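Local coordinates for protein bifunctional enzyme cysn/cysc (PDB 4BZP) that catalyses, as the APS kinase part of a bifunctional sulfate-activating enzyme, ATP-dependent phosphorylation of the 3'-hydroxyl of adenosine 5'-phosphosulfate, at residues R4-W9 with G77-V82; V69-A74 with K97-A102; F106-C111 with Q146-P151. All blocks are in the same frame, centred on the assembly; numbering follows the deposited sequence. Where two conformers were deposited one is given.

Contact 1: R4-W9 with G77-V82; sequences RGKTVW and GHLVLV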
loop_
_atom_site.group_PDB
_atom_site.type_symbol
_atom_site.label_atom_id
_atom_site.label_comp_id
_atom_site.label_asym_id
_atom_site.label_seq_id
_atom_site.Cartn_x
_atom_site.Cartn_y
_atom_site.Cartn_z
ATOM N N ARG A 4 -6.902 8.941 12.334
ATOM C CA ARG A 4 -6.345 9.072 10.992
ATOM C C ARG A 4 -5.084 9.915 10.976
ATOM O O ARG A 4 -4.943 10.934 11.674
ATOM C CB ARG A 4 -7.355 9.760 10.058
ATOM C CG ARG A 4 -8.335 8.820 9.389
ATOM C CD ARG A 4 -9.449 9.657 8.771
ATOM N NE ARG A 4 -10.440 8.830 8.121
ATOM C CZ ARG A 4 -11.552 9.292 7.546
ATOM N NH1 ARG A 4 -11.826 10.615 7.507
ATOM N NH2 ARG A 4 -12.400 8.406 7.013
ATOM N N GLY A 5 -4.142 9.441 10.168
ATOM C CA GLY A 5 -2.936 10.182 9.877
ATOM C C GLY A 5 -3.170 11.210 8.759
ATOM O O GLY A 5 -4.297 11.569 8.443
ATOM N N LYS A 6 -2.091 11.635 8.185
ATOM C CA LYS A 6 -2.069 12.721 7.222
ATOM C C LYS A 6 -0.926 12.447 6.299
ATOM O O LYS A 6 -0.012 11.668 6.633
ATOM C CB LYS A 6 -1.757 14.039 7.931
ATOM C CG LYS A 6 -2.619 14.380 9.128
ATOM C CD LYS A 6 -2.287 15.677 9.775
ATOM C CE LYS A 6 -3.186 15.861 11.019
ATOM N NZ LYS A 6 -2.659 17.022 11.785
ATOM N N THR A 7 -0.919 13.147 5.159
ATOM C CA THR A 7 0.174 13.034 4.187
ATOM C C THR A 7 0.855 14.341 3.867
ATOM O O THR A 7 0.192 15.338 3.580
ATOM C CB THR A 7 -0.314 12.402 2.861
ATOM O OG1 THR A 7 -0.767 11.060 3.156
ATOM C CG2 THR A 7 0.765 12.353 1.768
ATOM N N VAL A 8 2.192 14.335 3.927
ATOM C CA VAL A 8 3.005 15.406 3.425
ATOM C C VAL A 8 3.591 14.983 2.089
ATOM O O VAL A 8 4.352 14.016 2.033
ATOM C CB VAL A 8 4.139 15.740 4.412
ATOM C CG1 VAL A 8 4.985 16.879 3.862
ATOM C CG2 VAL A 8 3.573 16.084 5.769
ATOM N N TRP A 9 3.242 15.682 1.025
ATOM C CA TRP A 9 3.617 15.361 -0.356
ATOM C C TRP A 9 4.632 16.380 -0.780
ATOM O O TRP A 9 4.296 17.580 -1.033
ATOM C CB TRP A 9 2.385 15.406 -1.245
ATOM C CG TRP A 9 2.525 14.828 -2.604
ATOM C CD1 TRP A 9 2.931 15.459 -3.706
ATOM C CD2 TRP A 9 2.225 13.461 -2.989
ATOM N NE1 TRP A 9 2.942 14.576 -4.766
ATOM C CE2 TRP A 9 2.478 13.357 -4.351
ATOM C CE3 TRP A 9 1.759 12.336 -2.315
ATOM C CZ2 TRP A 9 2.277 12.145 -5.057
ATOM C CZ3 TRP A 9 1.590 11.161 -3.043
ATOM C CH2 TRP A 9 1.862 11.108 -4.347
ATOM N N GLY A 77 -3.280 5.278 10.478
ATOM C CA GLY A 77 -2.814 6.125 11.556
ATOM C C GLY A 77 -1.458 6.795 11.374
ATOM O O GLY A 77 -0.970 7.500 12.275
ATOM N N HIS A 78 -0.784 6.549 10.265
ATOM C CA HIS A 78 0.557 7.062 10.073
ATOM C C HIS A 78 0.604 8.475 9.480
ATOM O O HIS A 78 -0.267 8.834 8.692
ATOM C CB HIS A 78 1.330 6.139 9.116
ATOM C CG HIS A 78 1.396 4.727 9.569
ATOM N ND1 HIS A 78 2.346 4.297 10.464
ATOM C CD2 HIS A 78 0.660 3.658 9.237
ATOM C CE1 HIS A 78 2.172 2.992 10.674
ATOM N NE2 HIS A 78 1.140 2.595 9.957
ATOM N N LEU A 79 1.662 9.190 9.852
ATOM C CA LEU A 79 2.028 10.436 9.237
ATOM C C LEU A 79 2.939 10.056 8.089
ATOM O O LEU A 79 4.052 9.604 8.299
ATOM C CB LEU A 79 2.711 11.367 10.234
ATOM C CG LEU A 79 2.978 12.809 9.770
ATOM C CD1 LEU A 79 4.095 12.906 8.762
ATOM C CD2 LEU A 79 1.718 13.460 9.239
ATOM N N VAL A 80 2.434 10.199 6.869
ATOM C CA VAL A 80 3.110 9.718 5.657
ATOM C C VAL A 80 3.883 10.856 4.993
ATOM O O VAL A 80 3.326 11.931 4.818
ATOM C CB VAL A 80 2.129 9.112 4.653
ATOM C CG1 VAL A 80 2.842 8.475 3.458
ATOM C CG2 VAL A 80 1.260 8.043 5.336
ATOM N N LEU A 81 5.118 10.609 4.644
ATOM C CA LEU A 81 6.012 11.609 4.037
ATOM C C LEU A 81 6.423 11.077 2.697
ATOM O O LEU A 81 7.020 9.969 2.629
ATOM C CB LEU A 81 7.216 11.803 4.928
ATOM C CG LEU A 81 6.849 12.310 6.323
ATOM C CD1 LEU A 81 7.735 11.770 7.422
ATOM C CD2 LEU A 81 6.884 13.830 6.343
ATOM N N VAL A 82 6.106 11.782 1.614
ATOM C CA VAL A 82 6.335 11.275 0.244
ATOM C C VAL A 82 7.296 12.199 -0.461
ATOM O O VAL A 82 6.914 13.294 -0.928
ATOM C CB VAL A 82 5.028 11.216 -0.527
ATOM C CG1 VAL A 82 5.265 10.600 -1.912
ATOM C CG2 VAL A 82 3.988 10.435 0.238
#

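Contact 2: V69-A74 with K97-A102; sequences VATLLA and KVHADA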
loop_
_atom_site.group_PDB
_atom_site.type_symbol
_atom_site.label_atom_id
_atom_site.label_comp_id
_atom_site.label_asym_id
_atom_site.label_seq_id
_atom_site.Cartn_x
_atom_site.Cartn_y
_atom_site.Cartn_z
ATOM N N VAL A 69 -1.347 4.428 -1.784
ATOM C CA VAL A 69 -0.634 3.796 -0.683
ATOM C C VAL A 69 -0.544 4.772 0.465
ATOM O O VAL A 69 -0.750 4.407 1.617
ATOM C CB VAL A 69 0.716 3.235 -1.098
ATOM C CG1 VAL A 69 1.464 2.707 0.103
ATOM C CG2 VAL A 69 0.524 2.212 -2.208
ATOM N N ALA A 70 -0.259 6.037 0.164
ATOM C CA ALA A 70 -0.233 7.025 1.234
ATOM C C ALA A 70 -1.567 7.147 1.936
ATOM O O ALA A 70 -1.589 7.268 3.178
ATOM C CB ALA A 70 0.179 8.358 0.676
ATOM N N THR A 71 -2.672 7.139 1.207
ATOM C CA THR A 71 -3.993 7.283 1.877
ATOM C C THR A 71 -4.252 6.087 2.706
ATOM O O THR A 71 -4.817 6.214 3.818
ATOM C CB THR A 71 -5.223 7.518 0.969
ATOM O OG1 THR A 71 -5.442 6.349 0.166
ATOM C CG2 THR A 71 -5.076 8.781 0.160
ATOM N N LEU A 72 -3.852 4.912 2.259
ATOM C CA LEU A 72 -4.014 3.677 3.048
ATOM C C LEU A 72 -3.223 3.739 4.351
ATOM O O LEU A 72 -3.761 3.451 5.446
ATOM C CB LEU A 72 -3.639 2.468 2.190
ATOM C CG LEU A 72 -3.528 1.104 2.864
ATOM C CD1 LEU A 72 -4.884 0.815 3.404
ATOM C CD2 LEU A 72 -3.056 0.016 1.910
ATOM N N LEU A 73 -1.960 4.145 4.268
ATOM C CA LEU A 73 -1.140 4.225 5.464
ATOM C C LEU A 73 -1.699 5.282 6.402
ATOM O O LEU A 73 -1.655 5.121 7.616
ATOM C CB LEU A 73 0.297 4.527 5.128
ATOM C CG LEU A 73 1.086 3.419 4.425
ATOM C CD1 LEU A 73 2.414 3.957 3.887
ATOM C CD2 LEU A 73 1.308 2.239 5.393
ATOM N N ALA A 74 -2.149 6.399 5.871
ATOM C CA ALA A 74 -2.753 7.436 6.710
ATOM C C ALA A 74 -3.990 6.954 7.389
ATOM O O ALA A 74 -4.222 7.225 8.568
ATOM C CB ALA A 74 -3.040 8.666 5.868
ATOM N N LYS A 97 -6.439 15.069 -4.641
ATOM C CA LYS A 97 -7.856 14.660 -4.763
ATOM C C LYS A 97 -8.028 13.249 -4.199
ATOM O O LYS A 97 -9.037 12.954 -3.535
ATOM C CB LYS A 97 -8.289 14.724 -6.218
ATOM C CG LYS A 97 -9.690 14.182 -6.405
ATOM C CD LYS A 97 -10.112 14.430 -7.828
ATOM C CE LYS A 97 -11.400 13.666 -8.120
ATOM N NZ LYS A 97 -12.434 14.127 -7.174
ATOM N N VAL A 98 -7.111 12.324 -4.400
ATOM C CA VAL A 98 -7.192 11.018 -3.803
ATOM C C VAL A 98 -7.332 11.162 -2.287
ATOM O O VAL A 98 -8.101 10.427 -1.635
ATOM C CB VAL A 98 -5.983 10.123 -4.212
ATOM C CG1 VAL A 98 -5.877 8.892 -3.357
ATOM C CG2 VAL A 98 -6.095 9.714 -5.685
ATOM N N HIS A 99 -6.522 12.011 -1.698
ATOM C CA HIS A 99 -6.570 12.216 -0.241
ATOM C C HIS A 99 -7.870 12.872 0.173
ATOM O O HIS A 99 -8.519 12.371 1.120
ATOM C CB HIS A 99 -5.372 13.043 0.198
ATOM C CG HIS A 99 -4.116 12.241 0.263
ATOM N ND1 HIS A 99 -3.447 11.816 -0.868
ATOM C CD2 HIS A 99 -3.452 11.716 1.308
ATOM C CE1 HIS A 99 -2.400 11.093 -0.503
ATOM N NE2 HIS A 99 -2.392 11.000 0.813
ATOM N N ALA A 100 -8.289 13.899 -0.527
ATOM C CA ALA A 100 -9.521 14.593 -0.134
ATOM C C ALA A 100 -10.710 13.647 -0.252
ATOM O O ALA A 100 -11.604 13.694 0.618
ATOM C CB ALA A 100 -9.702 15.829 -0.996
ATOM N N ASP A 101 -10.754 12.852 -1.299
ATOM C CA ASP A 101 -11.867 11.894 -1.469
ATOM C C ASP A 101 -11.916 10.906 -0.306
ATOM O O ASP A 101 -13.030 10.433 0.069
ATOM C CB ASP A 101 -11.749 11.113 -2.774
ATOM C CG ASP A 101 -12.026 11.912 -4.032
ATOM O OD1 ASP A 101 -12.593 12.999 -3.978
ATOM O OD2 ASP A 101 -11.663 11.371 -5.103
ATOM N N ALA A 102 -10.759 10.551 0.255
ATOM C CA ALA A 102 -10.650 9.657 1.405
ATOM C C ALA A 102 -10.799 10.317 2.756
ATOM O O ALA A 102 -10.716 9.621 3.806
ATOM C CB ALA A 102 -9.318 8.956 1.334
#

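Contact 3: F106-C111 with Q146-P151; sequences FFEVFC and QRPKNP. With EDO (1,2-ethanediol), chain F; EDO (1,2-ethanediol), chain G.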
loop_
_atom_site.group_PDB
_atom_site.type_symbol
_atom_site.label_atom_id
_atom_site.label_comp_id
_atom_site.label_asym_id
_atom_site.label_seq_id
_atom_site.Cartn_x
_atom_site.Cartn_y
_atom_site.Cartn_z
ATOM N N PHE A 106 -3.840 16.545 3.527
ATOM C CA PHE A 106 -2.785 16.496 2.544
ATOM C C PHE A 106 -2.116 17.843 2.489
ATOM O O PHE A 106 -2.799 18.885 2.400
ATOM C CB PHE A 106 -3.406 16.155 1.176
ATOM C CG PHE A 106 -2.451 16.109 -0.008
ATOM C CD1 PHE A 106 -2.127 17.260 -0.724
ATOM C CD2 PHE A 106 -1.921 14.906 -0.419
ATOM C CE1 PHE A 106 -1.259 17.204 -1.781
ATOM C CE2 PHE A 106 -1.095 14.844 -1.538
ATOM C CZ PHE A 106 -0.777 15.984 -2.226
ATOM N N PHE A 107 -0.792 17.838 2.511
ATOM C CA PHE A 107 -0.002 19.061 2.433
ATOM C C PHE A 107 0.984 18.949 1.297
ATOM O O PHE A 107 1.765 18.016 1.246
ATOM C CB PHE A 107 0.723 19.303 3.741
ATOM C CG PHE A 107 -0.159 19.335 4.935
ATOM C CD1 PHE A 107 -0.740 20.502 5.328
ATOM C CD2 PHE A 107 -0.404 18.167 5.653
ATOM C CE1 PHE A 107 -1.563 20.532 6.455
ATOM C CE2 PHE A 107 -1.236 18.188 6.761
ATOM C CZ PHE A 107 -1.804 19.371 7.150
ATOM N N GLU A 108 0.980 19.930 0.408
ATOM C CA GLU A 108 1.920 20.058 -0.712
ATOM C C GLU A 108 3.080 20.907 -0.203
ATOM O O GLU A 108 2.890 22.112 0.083
ATOM C CB GLU A 108 1.284 20.672 -2.000
ATOM C CG GLU A 108 2.290 20.748 -3.180
ATOM C CD GLU A 108 1.899 21.620 -4.360
ATOM O OE1 GLU A 108 1.599 22.762 -4.096
ATOM O OE2 GLU A 108 1.902 21.194 -5.540
ATOM N N VAL A 109 4.253 20.335 -0.110
ATOM C CA VAL A 109 5.443 21.007 0.397
ATOM C C VAL A 109 6.440 21.126 -0.723
ATOM O O VAL A 109 6.909 20.128 -1.300
ATOM C CB VAL A 109 6.033 20.285 1.580
ATOM C CG1 VAL A 109 7.324 20.972 1.997
ATOM C CG2 VAL A 109 5.030 20.238 2.731
ATOM N N PHE A 110 6.754 22.357 -1.145
ATOM C CA PHE A 110 7.664 22.636 -2.239
ATOM C C PHE A 110 9.074 22.916 -1.751
ATOM O O PHE A 110 9.283 23.906 -1.034
ATOM C CB PHE A 110 7.112 23.828 -3.000
ATOM C CG PHE A 110 7.931 24.298 -4.183
ATOM C CD1 PHE A 110 8.773 23.481 -4.893
ATOM C CD2 PHE A 110 7.783 25.625 -4.613
ATOM C CE1 PHE A 110 9.497 23.979 -5.948
ATOM C CE2 PHE A 110 8.476 26.111 -5.727
ATOM C CZ PHE A 110 9.335 25.272 -6.381
ATOM N N CYS A 111 10.021 22.036 -2.095
ATOM C CA CYS A 111 11.427 22.248 -1.812
ATOM C C CYS A 111 11.955 23.099 -2.923
ATOM O O CYS A 111 12.412 22.599 -3.975
ATOM C CB CYS A 111 12.149 20.895 -1.729
ATOM S SG CYS A 111 11.595 19.922 -0.290
ATOM N N GLN A 146 7.154 21.849 -13.262
ATOM C CA GLN A 146 6.088 22.874 -13.176
ATOM C C GLN A 146 6.031 23.317 -11.719
ATOM O O GLN A 146 5.581 22.537 -10.852
ATOM C CB GLN A 146 4.774 22.282 -13.642
ATOM C CG GLN A 146 4.832 21.859 -15.113
ATOM C CD GLN A 146 3.555 21.300 -15.635
ATOM O OE1 GLN A 146 2.657 20.859 -14.897
ATOM N NE2 GLN A 146 3.441 21.304 -16.970
ATOM N N ARG A 147 6.421 24.529 -11.431
ATOM C CA ARG A 147 6.565 24.973 -10.043
ATOM C C ARG A 147 5.182 25.089 -9.421
ATOM O O ARG A 147 4.286 25.588 -10.026
ATOM C CB ARG A 147 7.216 26.344 -9.985
ATOM C CG ARG A 147 8.665 26.306 -10.320
ATOM C CD ARG A 147 9.217 27.740 -10.526
ATOM N NE ARG A 147 9.071 28.575 -9.340
ATOM C CZ ARG A 147 9.881 28.577 -8.281
ATOM N NH1 ARG A 147 10.934 27.820 -8.251
ATOM N NH2 ARG A 147 9.610 29.377 -7.260
ATOM N N PRO A 148 5.015 24.626 -8.173
ATOM C CA PRO A 148 3.776 24.803 -7.459
ATOM C C PRO A 148 3.387 26.288 -7.287
ATOM O O PRO A 148 4.225 27.084 -6.926
ATOM C CB PRO A 148 4.117 24.218 -6.099
ATOM C CG PRO A 148 5.129 23.194 -6.342
ATOM C CD PRO A 148 5.941 23.718 -7.484
ATOM N N LYS A 149 2.150 26.586 -7.642
ATOM C CA LYS A 149 1.619 27.961 -7.514
ATOM C C LYS A 149 1.026 28.261 -6.159
ATOM O O LYS A 149 1.046 29.415 -5.724
ATOM C CB LYS A 149 0.611 28.264 -8.614
ATOM C CG LYS A 149 1.227 28.124 -10.010
ATOM C CD LYS A 149 2.533 28.862 -10.302
ATOM C CE LYS A 149 3.030 28.598 -11.754
ATOM N NZ LYS A 149 4.094 29.562 -12.132
ATOM N N ASN A 150 0.548 27.219 -5.480
ATOM C CA ASN A 150 -0.155 27.395 -4.202
ATOM C C ASN A 150 0.252 26.326 -3.169
ATOM O O ASN A 150 -0.603 25.638 -2.678
ATOM C CB ASN A 150 -1.679 27.351 -4.428
ATOM C CG ASN A 150 -2.161 28.498 -5.290
ATOM O OD1 ASN A 150 -2.157 29.624 -4.837
ATOM N ND2 ASN A 150 -2.534 28.220 -6.556
ATOM N N PRO A 151 1.560 26.086 -3.010
ATOM C CA PRO A 151 1.893 25.052 -2.036
ATOM C C PRO A 151 1.495 25.409 -0.615
ATOM O O PRO A 151 1.370 26.597 -0.292
ATOM C CB PRO A 151 3.431 24.961 -2.141
ATOM C CG PRO A 151 3.841 26.390 -2.510
ATOM C CD PRO A 151 2.739 26.876 -3.405
HETATM C C1 EDO F . 13.386 25.014 -8.613
HETATM O O1 EDO F . 13.244 24.958 -7.212
HETATM C C2 EDO F . 12.049 24.550 -9.099
HETATM O O2 EDO F . 11.524 25.654 -9.778
HETATM C C1 EDO G . 4.964 29.467 1.930
HETATM O O1 EDO G . 5.626 28.723 2.925
HETATM C C2 EDO G . 3.547 29.031 1.686
HETATM O O2 EDO G . 3.596 28.134 0.601
HETATM O O HOH W 1 0.397 24.458 -5.764
#

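Contact 1: R4-W9 with G77-V82
Trp9 and Val82 meet at the tight end of this parallel strand pair. CG1 of Val82 sits over one face of the indole, 4.0 Å from the centroid of the six-membered ring of Trp9, a CH-pi contact displaced toward the rim. With chi1 at -167°, CG of Trp9 points away from the backbone N and the indole lies beside Val82. Thr7 and Val80 lie on the same face of the sheet, side by side and pointing the same way, with Thr7 OG1 3.8 Å from Val80 CB; that hydroxyl is hydrogen-bonded to His99. On the other face Val8 pairs with Leu81, whose CD2 branch comes back to 3.9 Å from Val8 CB.

The backbones are tied by a regular parallel ladder: Val80 N to Lys6 O, Val8 N to Val80 O and Val82 N to Val8 O, all at 2.8 to 2.9 Å. Toward the N-terminal end the pairing slackens. Lys6 N reaches His78 O only at 3.4 Å, a weak bond, while the CA of Gly5 lies 3.2 Å from the same oxygen in a CA-H...O contact. The Lys6 chain runs out, extended, away from the partner strand, and Arg4 is exposed. Gly77, with positive phi, closes the preceding helix in a Schellman motif. His78 NE2 bonds NE2 of His78 of the second subunit.

Strand 6-11 is central in the parallel sheet of a P-loop kinase fold, between 79-82 and 106-111. Helix 56-75 packs on the face of Thr7, Val80 and Trp9, helix 18-31 on that of Leu79 and Leu81.

Contact 2: V69-A74 with K97-A102
Thr71 presses its methyl group squarely onto the imidazole of His99, joining two neighbouring helices, 56-75 and 89-101, of the alpha/beta P-loop fold. The short helical segments run in roughly the same direction, crossing at -33° with their axes 9.7 Å apart, and side chains make the contact. Thr71 is modelled in two conformers; in the one described, its CG2 stands 3.4 Å from the centroid of the His99 ring, 2° off the normal: a CH-pi contact over the centre of the face, with all five ring atoms at nearly the same distance from the methyl.

In this conformer CG2 is anti to the carbonyl carbon, while OG1 falls between backbone N and carbonyl carbon (chi1 66°) and bonds back to the carbonyl of His68 in its own helix. The polar branch is thus satisfied locally and the methyl faces the neighbour. Ala70 approaches the same imidazole differently, its CB lying at the ring edge near the plane, 3.7 Å from NE2 of His99. Ala102 makes a looser touch on Thr71.

Both ring nitrogens of His99 have partners beyond the two segments, ND1 with the carbonyl of Ala95 and NE2 with Thr7, which together fix the rotation of the ring presented to Thr71. Beside that ring, Val98 CG1 closes to 3.6 Å from Thr71 CG2 of the same conformer.

Contact 3: F106-C111 with Q146-P151
Phe110 and Pro148 carry the apolar part of this contact. The proline ring crosses the aromatic side chain at about a right angle and sets CD over the middle of one face, 3.6 Å from the centroid of the Phe110 ring and 1° off its normal, a textbook CH-pi approach. CG of Pro148 covers the root of the ring, 3.7 Å from CG of Phe110. Pro151 adds its CB against CB of Phe110 at 3.9 Å.

Arg147 meets the far end of the same ring. CZ of Phe110 lies 3.5 Å from NH1 of Arg147, the guanidinium standing at the ring's edge while turning its own face to the phenyl, the planes 69° apart. Its bend at chi3 (60°) folds the head back to this place. NH1 also bonds O2 of a 1,2-ethanediol, probably from the crystallisation liquor, and makes a salt bridge with Asp112.

The polar part centres on Glu108, modelled in two conformers. In the one described, its side chain runs out extended and passes obliquely against both prolines. OE1 approaches Pro151 CA at 3.1 Å and also takes a hydrogen bond from a water at 2.7 Å; that water in turn accepts from Asn150 N. OE2 is salt-bridged to Arg92 of helix 89-101.

Neither proline has an N-H to give, and the two segments meet through ring packing, the Arg147 guanidinium and one water bridge. In this conformer the buried carboxylate, gripped by Arg92 and the water, would be expected to stay ionised.

In the fold
Contacts 1 and 3 both involve the parallel sheet, and contact 2 joins two helices beside it. Contacts 1 and 2, with centres about 9 Å apart, are joined by Thr7 OG1 and His99 NE2 at 2.9 Å, and by Gly5 N and Ala74 O at 2.7 Å. Contact 3 continues the sheet from contact 1: Trp9 N lies 2.8 Å from Phe107 O. Phe106 links all three, its ring meeting both Trp9 and His99. Strand 6-11 leads into the probable P-loop, of which Leu13 to Ser19 line the ADP pocket; the side chains of Val82 in contact 1 and Phe110 in contact 3 lie about 11 and 10 Å from the nucleotide.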